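Local coordinates for protein VP2 (Primate bocaparvovirus 1, PDB 7L0Y) that self-assembles, as 60 copies of its size variants in T=1 symmetry, into the icosahedral capsid of human bocavirus 1, about 26 nm in diameter, at residues A[223-228]-A[414-419]; A[238-243]-A[268-273]; A[299-304]-A[312-317]; A[386-391]-A[503-508]. One frame throughout, in Å; residues are numbered along the deposited sequence.

Contact 1 (A[223-228]-A[414-419])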
loop_
_atom_site.group_PDB
_atom_site.type_symbol
_atom_site.label_atom_id
_atom_site.label_comp_id
_atom_site.label_asym_id
_atom_site.label_seq_id
_atom_site.Cartn_x
_atom_site.Cartn_y
_atom_site.Cartn_z
ATOM N N ASP A 223 -39.557 24.450 -74.794
ATOM C CA ASP A 223 -38.286 25.131 -74.982
ATOM C C ASP A 223 -38.431 25.941 -76.269
ATOM O O ASP A 223 -38.409 25.394 -77.371
ATOM C CB ASP A 223 -37.126 24.142 -75.041
ATOM C CG ASP A 223 -35.788 24.831 -75.137
ATOM O OD1 ASP A 223 -35.410 25.516 -74.166
ATOM O OD2 ASP A 223 -35.114 24.686 -76.179
ATOM N N CYS A 224 -38.568 27.254 -76.124
ATOM C CA CYS A 224 -39.119 28.077 -77.187
ATOM C C CYS A 224 -38.334 29.362 -77.374
ATOM O O CYS A 224 -37.747 29.909 -76.440
ATOM C CB CYS A 224 -40.588 28.431 -76.927
ATOM S SG CYS A 224 -41.729 27.073 -77.156
ATOM N N GLU A 225 -38.346 29.833 -78.613
ATOM C CA GLU A 225 -37.849 31.164 -78.902
ATOM C C GLU A 225 -38.909 32.190 -78.538
ATOM O O GLU A 225 -40.110 31.910 -78.573
ATOM C CB GLU A 225 -37.470 31.287 -80.376
ATOM C CG GLU A 225 -38.635 31.130 -81.326
ATOM C CD GLU A 225 -38.209 31.148 -82.783
ATOM O OE1 GLU A 225 -37.076 31.589 -83.076
ATOM O OE2 GLU A 225 -39.011 30.726 -83.641
ATOM N N TRP A 226 -38.458 33.382 -78.187
ATOM C CA TRP A 226 -39.372 34.439 -77.795
ATOM C C TRP A 226 -40.100 34.997 -79.005
ATOM O O TRP A 226 -39.522 35.159 -80.080
ATOM C CB TRP A 226 -38.602 35.560 -77.124
ATOM C CG TRP A 226 -37.926 35.175 -75.883
ATOM C CD1 TRP A 226 -36.685 34.647 -75.771
ATOM C CD2 TRP A 226 -38.409 35.355 -74.556
ATOM N NE1 TRP A 226 -36.373 34.453 -74.457
ATOM C CE2 TRP A 226 -37.415 34.888 -73.687
ATOM C CE3 TRP A 226 -39.591 35.856 -74.018
ATOM C CZ2 TRP A 226 -37.565 34.904 -72.312
ATOM C CZ3 TRP A 226 -39.737 35.876 -72.660
ATOM C CH2 TRP A 226 -38.734 35.405 -71.820
ATOM N N VAL A 227 -41.376 35.290 -78.825
ATOM C CA VAL A 227 -42.089 36.188 -79.718
ATOM C C VAL A 227 -41.961 37.602 -79.170
ATOM O O VAL A 227 -42.360 37.886 -78.037
ATOM C CB VAL A 227 -43.553 35.761 -79.904
ATOM C CG1 VAL A 227 -44.123 35.292 -78.636
ATOM C CG2 VAL A 227 -44.376 36.940 -80.382
ATOM N N ASN A 228 -41.372 38.479 -79.971
ATOM C CA ASN A 228 -40.986 39.802 -79.528
ATOM C C ASN A 228 -42.087 40.805 -79.815
ATOM O O ASN A 228 -42.665 40.830 -80.900
ATOM C CB ASN A 228 -39.707 40.236 -80.230
ATOM C CG ASN A 228 -38.553 39.320 -79.941
ATOM O OD1 ASN A 228 -37.898 38.830 -80.852
ATOM N ND2 ASN A 228 -38.289 39.083 -78.669
ATOM N N GLY A 414 -46.517 33.969 -89.427
ATOM C CA GLY A 414 -46.150 34.415 -88.102
ATOM C C GLY A 414 -46.096 33.334 -87.048
ATOM O O GLY A 414 -45.749 33.634 -85.903
ATOM N N SER A 415 -46.420 32.093 -87.385
ATOM C CA SER A 415 -46.387 31.032 -86.395
ATOM C C SER A 415 -44.957 30.575 -86.155
ATOM O O SER A 415 -44.108 30.617 -87.042
ATOM C CB SER A 415 -47.250 29.855 -86.837
ATOM O OG SER A 415 -46.734 29.270 -88.011
ATOM N N ILE A 416 -44.692 30.131 -84.937
ATOM C CA ILE A 416 -43.348 29.784 -84.503
ATOM C C ILE A 416 -43.061 28.351 -84.917
ATOM O O ILE A 416 -43.752 27.424 -84.487
ATOM C CB ILE A 416 -43.195 29.956 -82.986
ATOM C CG1 ILE A 416 -43.379 31.421 -82.615
ATOM C CG2 ILE A 416 -41.846 29.447 -82.530
ATOM C CD1 ILE A 416 -43.588 31.644 -81.155
ATOM N N ALA A 417 -42.036 28.163 -85.738
ATOM C CA ALA A 417 -41.612 26.823 -86.115
ATOM C C ALA A 417 -40.937 26.165 -84.924
ATOM O O ALA A 417 -39.994 26.719 -84.354
ATOM C CB ALA A 417 -40.670 26.871 -87.312
ATOM N N MET A 418 -41.427 24.995 -84.538
ATOM C CA MET A 418 -40.908 24.275 -83.388
ATOM C C MET A 418 -40.506 22.878 -83.810
ATOM O O MET A 418 -41.164 22.265 -84.655
ATOM C CB MET A 418 -41.933 24.197 -82.255
ATOM C CG MET A 418 -42.188 25.501 -81.550
ATOM S SD MET A 418 -43.362 25.286 -80.210
ATOM C CE MET A 418 -42.381 24.286 -79.094
ATOM N N ASP A 419 -39.422 22.382 -83.221
ATOM C CA ASP A 419 -38.996 21.015 -83.486
ATOM C C ASP A 419 -39.968 20.008 -82.889
ATOM O O ASP A 419 -40.340 19.031 -83.545
ATOM C CB ASP A 419 -37.581 20.814 -82.954
ATOM C CG ASP A 419 -37.449 21.196 -81.496
ATOM O OD1 ASP A 419 -38.485 21.427 -80.837
ATOM O OD2 ASP A 419 -36.303 21.289 -81.012
#
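C224 SG and M418 CG both lie beside their own backbone N, anti to the carbonyl carbon (chi1 -73° for the cysteine), and M418 then bends at its last torsion (chi3 68°), which swings the methyl CE against the cysteine sulfur. This places a strand of the parvovirus jelly roll beside the far end of its longest insertion: 223-228 belongs to strand 215-232, paired antiparallel with strand 95-118, while 414-419 lies near the end of the long GH loop, a few residues before strand 424-429. C224 SG lies 3.5 Å from M418 CE and 3.9 Å from M418 SD, a sulfur-rich apolar patch in which only the far end of the methionine does the touching.

Beside it, E225 lifts CG between its backbone N and carbonyl carbon (chi1 64°) and runs on extended, sliding past I416 in the opposite direction. Its methylene carbon CG is 3.8 Å from I416 CG2, and its carboxylate oxygen OE2 approaches the same methyl at 3.3 Å, so the acid flanks a branched side chain instead of finding a polar partner in 414-419. The other oxygen, OE1, faces K405 of a neighbouring subunit in a long, weak ion pair.

The backbone of I416 is hydrogen-bonded to I396 and C398, in the parallel pairing of strands 397-399 and 416-418, and V227 pairs with F98. The segments meet mainly through side chains, and each backbone pairs in a different sheet. I416 uses its other branch for the last link: its CD1 lies 4.3 Å from V227 CB.

Contact 2 (A[238-243]-A[268-273])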
loop_
_atom_site.group_PDB
_atom_site.type_symbol
_atom_site.label_atom_id
_atom_site.label_comp_id
_atom_site.label_asym_id
_atom_site.label_seq_id
_atom_site.Cartn_x
_atom_site.Cartn_y
_atom_site.Cartn_z
ATOM N N LEU A 238 -31.202 54.195 -91.350
ATOM C CA LEU A 238 -31.200 55.553 -90.828
ATOM C C LEU A 238 -30.401 55.716 -89.546
ATOM O O LEU A 238 -30.473 56.777 -88.924
ATOM C CB LEU A 238 -32.627 56.048 -90.616
ATOM C CG LEU A 238 -33.351 56.352 -91.917
ATOM C CD1 LEU A 238 -34.760 56.813 -91.640
ATOM C CD2 LEU A 238 -32.579 57.395 -92.689
ATOM N N MET A 239 -29.650 54.698 -89.129
ATOM C CA MET A 239 -28.992 54.739 -87.829
ATOM C C MET A 239 -27.875 55.773 -87.758
ATOM O O MET A 239 -27.203 55.863 -86.730
ATOM C CB MET A 239 -28.432 53.372 -87.451
ATOM C CG MET A 239 -29.468 52.297 -87.220
ATOM S SD MET A 239 -28.742 50.827 -86.470
ATOM C CE MET A 239 -27.712 50.205 -87.800
ATOM N N PHE A 240 -27.614 56.508 -88.824
ATOM C CA PHE A 240 -26.508 57.446 -88.800
ATOM C C PHE A 240 -26.935 58.819 -88.279
ATOM O O PHE A 240 -28.100 59.080 -87.978
ATOM C CB PHE A 240 -25.913 57.581 -90.193
ATOM C CG PHE A 240 -26.889 58.049 -91.213
ATOM C CD1 PHE A 240 -27.029 59.392 -91.490
ATOM C CD2 PHE A 240 -27.680 57.145 -91.890
ATOM C CE1 PHE A 240 -27.922 59.817 -92.423
ATOM C CE2 PHE A 240 -28.578 57.572 -92.825
ATOM C CZ PHE A 240 -28.699 58.905 -93.092
ATOM N N ASN A 241 -25.945 59.706 -88.188
ATOM C CA ASN A 241 -26.105 61.096 -87.791
ATOM C C ASN A 241 -25.985 61.963 -89.031
ATOM O O ASN A 241 -24.892 62.064 -89.600
ATOM C CB ASN A 241 -25.038 61.471 -86.769
ATOM C CG ASN A 241 -25.206 62.865 -86.204
ATOM O OD1 ASN A 241 -25.879 63.716 -86.775
ATOM N ND2 ASN A 241 -24.569 63.105 -85.077
ATOM N N PRO A 242 -27.062 62.603 -89.479
ATOM C CA PRO A 242 -27.002 63.318 -90.760
ATOM C C PRO A 242 -26.130 64.557 -90.741
ATOM O O PRO A 242 -25.814 65.091 -91.809
ATOM C CB PRO A 242 -28.471 63.655 -91.033
ATOM C CG PRO A 242 -29.082 63.710 -89.712
ATOM C CD PRO A 242 -28.385 62.708 -88.850
ATOM N N LYS A 243 -25.754 65.060 -89.567
ATOM C CA LYS A 243 -24.870 66.218 -89.535
ATOM C C LYS A 243 -23.412 65.827 -89.729
ATOM O O LYS A 243 -22.610 66.652 -90.178
ATOM C CB LYS A 243 -25.039 66.979 -88.225
ATOM C CG LYS A 243 -26.448 67.456 -87.955
ATOM C CD LYS A 243 -26.947 68.393 -89.028
ATOM C CE LYS A 243 -28.310 68.939 -88.659
ATOM N NZ LYS A 243 -28.875 69.831 -89.702
ATOM N N TYR A 268 -26.350 63.379 -95.279
ATOM C CA TYR A 268 -27.718 63.037 -94.926
ATOM C C TYR A 268 -28.139 61.693 -95.493
ATOM O O TYR A 268 -29.136 61.122 -95.042
ATOM C CB TYR A 268 -28.656 64.139 -95.394
ATOM C CG TYR A 268 -28.505 64.433 -96.850
ATOM C CD1 TYR A 268 -29.153 63.665 -97.795
ATOM C CD2 TYR A 268 -27.718 65.485 -97.281
ATOM C CE1 TYR A 268 -29.017 63.922 -99.121
ATOM C CE2 TYR A 268 -27.583 65.755 -98.609
ATOM C CZ TYR A 268 -28.231 64.965 -99.524
ATOM O OH TYR A 268 -28.105 65.232 -100.858
ATOM N N SER A 269 -27.450 61.193 -96.508
ATOM C CA SER A 269 -27.634 59.818 -96.954
ATOM C C SER A 269 -26.318 59.066 -96.802
ATOM O O SER A 269 -25.443 59.159 -97.659
ATOM C CB SER A 269 -28.108 59.807 -98.375
ATOM O OG SER A 269 -27.135 60.390 -99.219
ATOM N N LYS A 270 -26.200 58.293 -95.755
ATOM C CA LYS A 270 -25.013 57.469 -95.593
ATOM C C LYS A 270 -25.279 56.033 -96.037
ATOM O O LYS A 270 -26.371 55.506 -95.812
ATOM C CB LYS A 270 -24.526 57.511 -94.157
ATOM C CG LYS A 270 -23.960 58.863 -93.820
ATOM C CD LYS A 270 -23.520 58.963 -92.398
ATOM C CE LYS A 270 -22.948 60.326 -92.127
ATOM N NZ LYS A 270 -22.579 60.497 -90.710
ATOM N N PRO A 271 -24.308 55.387 -96.679
ATOM C CA PRO A 271 -24.498 53.993 -97.094
ATOM C C PRO A 271 -24.755 53.093 -95.900
ATOM O O PRO A 271 -24.173 53.268 -94.830
ATOM C CB PRO A 271 -23.168 53.643 -97.765
ATOM C CG PRO A 271 -22.574 54.938 -98.137
ATOM C CD PRO A 271 -22.987 55.901 -97.071
ATOM N N THR A 272 -25.624 52.113 -96.093
ATOM C CA THR A 272 -25.918 51.145 -95.053
ATOM C C THR A 272 -25.343 49.790 -95.437
ATOM O O THR A 272 -25.197 49.464 -96.617
ATOM C CB THR A 272 -27.429 51.028 -94.795
ATOM O OG1 THR A 272 -27.654 50.232 -93.625
ATOM C CG2 THR A 272 -28.148 50.390 -95.976
ATOM N N SER A 273 -24.986 49.019 -94.423
ATOM C CA SER A 273 -24.546 47.652 -94.619
ATOM C C SER A 273 -25.686 46.657 -94.540
ATOM O O SER A 273 -25.441 45.454 -94.621
ATOM C CB SER A 273 -23.476 47.280 -93.590
ATOM O OG SER A 273 -22.283 48.008 -93.806
#
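A CH-pi contact between F240 and K270 fastens together two legs of the GH loop, the large insertion of the parvovirus jelly roll, where the loop is buried against a neighbouring subunit. K270 CB sits over one face of the phenyl ring, 4.0 Å from its centroid and 17° off the normal. The extended lysine chain then slants across the ring toward its root, bringing CD to 3.5 Å from F240 CB. At the ring's edge, near its plane, lies the carbonyl O of Y268.

Past the ring, K270 NZ donates to N241 O (3.0 Å), arriving at a C=O...N angle of 144° and tilted from the carbonyl plane. The ammonium also bonds V244 O and forms a salt bridge with D150 of a neighbouring subunit, which probably favours its charged form in this buried setting. N241 makes an Asx turn, its OD1 accepting from K243 N at 3.1 Å, while P242 CB packs 4.4 Å from Y268 CB.

Neither segment is regular. The first follows strand 215-232 and precedes strand 249-252; the second lies in the loop between strands 261-264 and 279-280. N241 packs on G168 and P242 on C66 of the neighbouring subunit, residues of its strands 161-169 and 65-69.

Contact 3 (A[299-304]-A[312-317])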
loop_
_atom_site.group_PDB
_atom_site.type_symbol
_atom_site.label_atom_id
_atom_site.label_comp_id
_atom_site.label_asym_id
_atom_site.label_seq_id
_atom_site.Cartn_x
_atom_site.Cartn_y
_atom_site.Cartn_z
ATOM N N CYS A 299 -43.975 22.331 -105.600
ATOM C CA CYS A 299 -44.312 21.015 -106.114
ATOM C C CYS A 299 -43.135 20.073 -105.940
ATOM O O CYS A 299 -41.976 20.488 -105.914
ATOM C CB CYS A 299 -44.704 21.076 -107.594
ATOM S SG CYS A 299 -46.170 22.063 -107.958
ATOM N N THR A 300 -43.449 18.789 -105.789
ATOM C CA THR A 300 -42.461 17.720 -105.880
ATOM C C THR A 300 -42.951 16.804 -106.990
ATOM O O THR A 300 -43.968 16.125 -106.837
ATOM C CB THR A 300 -42.295 16.974 -104.560
ATOM O OG1 THR A 300 -43.537 16.366 -104.194
ATOM C CG2 THR A 300 -41.875 17.926 -103.466
ATOM N N ASN A 301 -42.254 16.806 -108.116
ATOM C CA ASN A 301 -42.566 15.863 -109.178
ATOM C C ASN A 301 -41.367 14.971 -109.447
ATOM O O ASN A 301 -40.383 15.428 -110.047
ATOM C CB ASN A 301 -42.983 16.598 -110.449
ATOM C CG ASN A 301 -43.567 15.670 -111.478
ATOM O OD1 ASN A 301 -44.120 14.627 -111.145
ATOM N ND2 ASN A 301 -43.454 16.044 -112.737
ATOM N N PRO A 302 -41.400 13.705 -109.040
ATOM C CA PRO A 302 -40.295 12.804 -109.387
ATOM C C PRO A 302 -40.206 12.467 -110.864
ATOM O O PRO A 302 -39.161 11.974 -111.301
ATOM C CB PRO A 302 -40.594 11.559 -108.547
ATOM C CG PRO A 302 -41.373 12.066 -107.403
ATOM C CD PRO A 302 -42.219 13.169 -107.942
ATOM N N GLU A 303 -41.250 12.694 -111.657
ATOM C CA GLU A 303 -41.194 12.258 -113.047
ATOM C C GLU A 303 -41.716 13.320 -114.005
ATOM O O GLU A 303 -42.845 13.797 -113.868
ATOM C CB GLU A 303 -41.956 10.936 -113.240
ATOM C CG GLU A 303 -43.468 10.983 -113.083
ATOM C CD GLU A 303 -43.918 10.988 -111.639
ATOM O OE1 GLU A 303 -43.061 11.134 -110.744
ATOM O OE2 GLU A 303 -45.133 10.813 -111.400
ATOM N N GLY A 304 -40.857 13.708 -114.943
ATOM C CA GLY A 304 -41.243 14.335 -116.202
ATOM C C GLY A 304 -42.224 15.487 -116.164
ATOM O O GLY A 304 -43.182 15.491 -116.946
ATOM N N ALA A 312 -52.031 21.363 -111.370
ATOM C CA ALA A 312 -52.689 20.075 -111.198
ATOM C C ALA A 312 -52.842 19.763 -109.718
ATOM O O ALA A 312 -53.170 20.644 -108.918
ATOM C CB ALA A 312 -51.911 18.965 -111.906
ATOM N N GLY A 313 -52.582 18.513 -109.343
ATOM C CA GLY A 313 -52.505 18.184 -107.934
ATOM C C GLY A 313 -51.078 18.209 -107.431
ATOM O O GLY A 313 -50.818 17.930 -106.258
ATOM N N PHE A 314 -50.134 18.532 -108.310
ATOM C CA PHE A 314 -48.748 18.652 -107.890
ATOM C C PHE A 314 -48.604 19.817 -106.931
ATOM O O PHE A 314 -49.030 20.939 -107.221
ATOM C CB PHE A 314 -47.826 18.864 -109.088
ATOM C CG PHE A 314 -47.829 17.737 -110.071
ATOM C CD1 PHE A 314 -47.131 16.576 -109.811
ATOM C CD2 PHE A 314 -48.490 17.856 -111.279
ATOM C CE1 PHE A 314 -47.121 15.540 -110.718
ATOM C CE2 PHE A 314 -48.472 16.826 -112.196
ATOM C CZ PHE A 314 -47.790 15.666 -111.912
ATOM N N GLY A 315 -48.021 19.545 -105.784
ATOM C CA GLY A 315 -47.594 20.608 -104.920
ATOM C C GLY A 315 -48.694 21.376 -104.212
ATOM O O GLY A 315 -49.889 21.199 -104.432
ATOM N N SER A 316 -48.236 22.259 -103.333
ATOM C CA SER A 316 -49.101 23.086 -102.513
ATOM C C SER A 316 -48.710 24.537 -102.733
ATOM O O SER A 316 -47.611 24.842 -103.199
ATOM C CB SER A 316 -48.989 22.702 -101.035
ATOM O OG SER A 316 -49.794 23.530 -100.218
ATOM N N GLY A 317 -49.624 25.440 -102.386
ATOM C CA GLY A 317 -49.393 26.854 -102.580
ATOM C C GLY A 317 -48.594 27.464 -101.449
ATOM O O GLY A 317 -48.769 27.101 -100.284
#
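F314 leads the second segment into contact with C299 and N301, where the two arms of a long-looped beta hairpin, strands 296-300 and 316-318, pass into their loop. Its CG lies beside the backbone N (chi1 -62°), a turn that sends the ring along the first segment to N301. There amide and ring planes stand 56° apart, and N301 OD1 comes obliquely to F314 CE1 at 3.2 Å. That amide is also folded back on its own chain, through a weak bond from E303 N to OD1 and another weak one from ND2 to E303 O. L176 packs against both F314 and N301.

At its root F314 meets the cysteine: C299 SG is 3.8 Å from F314 CB and also lies by the carbonyl, 3.2 Å from F314 O. C299 and T300 join an antiparallel ladder with a strand of a neighbouring subunit, so the sheet continues across the interface.

G315 follows, with positive phi (72°), its backbone beside that of C299: C299 CA and G315 CA are 3.5 Å apart. G315 N donates to E173 OE2. With S316 the chain enters the strand proper, where its backbone is hydrogen-bonded to that of V298.

Contact 4 (A[386-391]-A[503-508])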
loop_
_atom_site.group_PDB
_atom_site.type_symbol
_atom_site.label_atom_id
_atom_site.label_comp_id
_atom_site.label_asym_id
_atom_site.label_seq_id
_atom_site.Cartn_x
_atom_site.Cartn_y
_atom_site.Cartn_z
ATOM N N ASP A 386 -38.123 41.986 -89.076
ATOM C CA ASP A 386 -38.871 41.533 -87.919
ATOM C C ASP A 386 -39.871 40.488 -88.391
ATOM O O ASP A 386 -40.190 40.422 -89.571
ATOM C CB ASP A 386 -39.580 42.695 -87.233
ATOM C CG ASP A 386 -38.805 43.233 -86.046
ATOM O OD1 ASP A 386 -37.691 42.737 -85.777
ATOM O OD2 ASP A 386 -39.320 44.152 -85.375
ATOM N N ARG A 387 -40.363 39.666 -87.471
ATOM C CA ARG A 387 -41.356 38.645 -87.799
ATOM C C ARG A 387 -42.711 39.282 -88.036
ATOM O O ARG A 387 -42.973 40.391 -87.585
ATOM C CB ARG A 387 -41.505 37.603 -86.683
ATOM C CG ARG A 387 -40.237 36.875 -86.282
ATOM C CD ARG A 387 -40.533 35.517 -85.660
ATOM N NE ARG A 387 -40.987 34.543 -86.646
ATOM C CZ ARG A 387 -42.155 33.914 -86.614
ATOM N NH1 ARG A 387 -43.004 34.129 -85.620
ATOM N NH2 ARG A 387 -42.469 33.060 -87.571
ATOM N N PHE A 388 -43.569 38.580 -88.761
ATOM C CA PHE A 388 -44.917 39.059 -89.006
ATOM C C PHE A 388 -45.593 39.336 -87.668
ATOM O O PHE A 388 -45.585 38.492 -86.779
ATOM C CB PHE A 388 -45.714 38.019 -89.776
ATOM C CG PHE A 388 -47.148 38.384 -89.957
ATOM C CD1 PHE A 388 -47.510 39.368 -90.853
ATOM C CD2 PHE A 388 -48.133 37.758 -89.222
ATOM C CE1 PHE A 388 -48.829 39.719 -91.021
ATOM C CE2 PHE A 388 -49.457 38.097 -89.392
ATOM C CZ PHE A 388 -49.804 39.085 -90.287
ATOM N N PRO A 389 -46.142 40.541 -87.501
ATOM C CA PRO A 389 -46.800 40.858 -86.228
ATOM C C PRO A 389 -47.989 39.944 -86.011
ATOM O O PRO A 389 -48.924 39.921 -86.806
ATOM C CB PRO A 389 -47.236 42.314 -86.414
ATOM C CG PRO A 389 -46.388 42.820 -87.527
ATOM C CD PRO A 389 -46.224 41.664 -88.443
ATOM N N ILE A 390 -47.992 39.256 -84.909
ATOM C CA ILE A 390 -49.032 38.272 -84.666
ATOM C C ILE A 390 -50.111 38.884 -83.797
ATOM O O ILE A 390 -49.836 39.639 -82.861
ATOM C CB ILE A 390 -48.459 36.977 -84.055
ATOM C CG1 ILE A 390 -47.672 37.244 -82.773
ATOM C CG2 ILE A 390 -47.629 36.245 -85.072
ATOM C CD1 ILE A 390 -48.398 36.891 -81.523
ATOM N N THR A 391 -51.351 38.587 -84.143
ATOM C CA THR A 391 -52.503 39.001 -83.372
ATOM C C THR A 391 -52.934 37.868 -82.458
ATOM O O THR A 391 -52.350 36.787 -82.430
ATOM C CB THR A 391 -53.654 39.414 -84.287
ATOM O OG1 THR A 391 -54.034 38.307 -85.108
ATOM C CG2 THR A 391 -53.247 40.563 -85.166
ATOM N N THR A 503 -63.568 43.609 -86.493
ATOM C CA THR A 503 -63.733 43.779 -87.930
ATOM C C THR A 503 -62.452 44.269 -88.591
ATOM O O THR A 503 -62.354 44.286 -89.821
ATOM C CB THR A 503 -64.887 44.734 -88.222
ATOM O OG1 THR A 503 -64.656 45.987 -87.571
ATOM C CG2 THR A 503 -66.181 44.150 -87.731
ATOM N N SER A 504 -61.459 44.660 -87.807
ATOM C CA SER A 504 -60.224 45.173 -88.367
ATOM C C SER A 504 -59.032 44.482 -87.731
ATOM O O SER A 504 -59.143 43.801 -86.710
ATOM C CB SER A 504 -60.093 46.690 -88.183
ATOM O OG SER A 504 -59.937 47.043 -86.826
ATOM N N TYR A 505 -57.882 44.678 -88.367
ATOM C CA TYR A 505 -56.655 44.035 -87.925
ATOM C C TYR A 505 -56.158 44.627 -86.615
ATOM O O TYR A 505 -55.585 43.918 -85.783
ATOM C CB TYR A 505 -55.606 44.165 -89.026
ATOM C CG TYR A 505 -54.248 43.636 -88.682
ATOM C CD1 TYR A 505 -54.007 42.280 -88.638
ATOM C CD2 TYR A 505 -53.199 44.495 -88.432
ATOM C CE1 TYR A 505 -52.771 41.795 -88.338
ATOM C CE2 TYR A 505 -51.959 44.020 -88.132
ATOM C CZ TYR A 505 -51.747 42.668 -88.085
ATOM O OH TYR A 505 -50.498 42.184 -87.782
ATOM N N ASP A 506 -56.377 45.924 -86.409
ATOM C CA ASP A 506 -55.916 46.556 -85.181
ATOM C C ASP A 506 -56.779 46.174 -83.992
ATOM O O ASP A 506 -56.295 46.163 -82.856
ATOM C CB ASP A 506 -55.877 48.071 -85.349
ATOM C CG ASP A 506 -54.730 48.528 -86.221
ATOM O OD1 ASP A 506 -53.788 47.735 -86.426
ATOM O OD2 ASP A 506 -54.764 49.679 -86.702
ATOM N N GLN A 507 -58.052 45.860 -84.224
ATOM C CA GLN A 507 -58.890 45.384 -83.134
ATOM C C GLN A 507 -58.431 44.022 -82.646
ATOM O O GLN A 507 -58.727 43.634 -81.512
ATOM C CB GLN A 507 -60.343 45.335 -83.579
ATOM C CG GLN A 507 -60.909 46.690 -83.880
ATOM C CD GLN A 507 -62.296 46.619 -84.443
ATOM O OE1 GLN A 507 -62.712 45.595 -84.968
ATOM N NE2 GLN A 507 -63.014 47.719 -84.365
ATOM N N CYS A 508 -57.703 43.289 -83.481
ATOM C CA CYS A 508 -57.080 42.051 -83.054
ATOM C C CYS A 508 -55.827 42.283 -82.228
ATOM O O CYS A 508 -55.281 41.318 -81.687
ATOM C CB CYS A 508 -56.757 41.196 -84.271
ATOM S SG CYS A 508 -58.200 40.623 -85.166
#
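Y505 reaches from the C-terminal part of the chain to P389 and T391, packing the stretch after strand 446-462 of the jelly roll against the GH loop. With CG opposite the backbone N (chi1 176°), the ring projects from CB out of the helix-like turn 505-508, which Y505 begins and which a weak bond from C508 N to Y505 O closes. Along one side of the ring the T391 methyl approaches obliquely: T391 CG2 comes nearest Y505 CE1, at 3.4 Å, with Y505 CD1 and CZ a little farther. W336 and I349, from strands 335-337 and 348-350, pack on Y505 as well.

At the tip Y505 OH donates weakly to P389 O at 2.9 Å, and this carbonyl oxygen lies at the ring's edge, near its plane. Y505 OH also touches P389 CB at 3.5 Å, tyrosine and proline crossing at about a right angle. F388 comes from the opposite direction, its CZ 4.0 Å from Y505 OH.

At the entry to the turn, Q507 OE1 accepts from T503 N and S504 N. T391, whose OG1 is hydrogen-bonded to N394 OD1, turns its carbon side to the end of the turn, where T391 CB lies 3.6 Å from C508 CB.

Contacts 1 and 4 form one continuous region, their centres about 17 Å apart and their segments alternating along the chain. R387 joins them: its NH1 reaches G414 O at 2.8 Å and its NH2 reaches S415 O at 3.0 Å, both probable hydrogen bonds, while G414 CA packs on F388 CB. Contact 2 lies well away, its centre about 33 Å from that of contact 1 and 31 Å from that of contact 4, yet all three meet the same neighbouring subunit. Contact 3, about 29 Å from contact 1 between centres, meets a different subunit, which contact 1 also touches through A417. Contacts 2 and 3 fall in series within the long excursion that contact 1 closes.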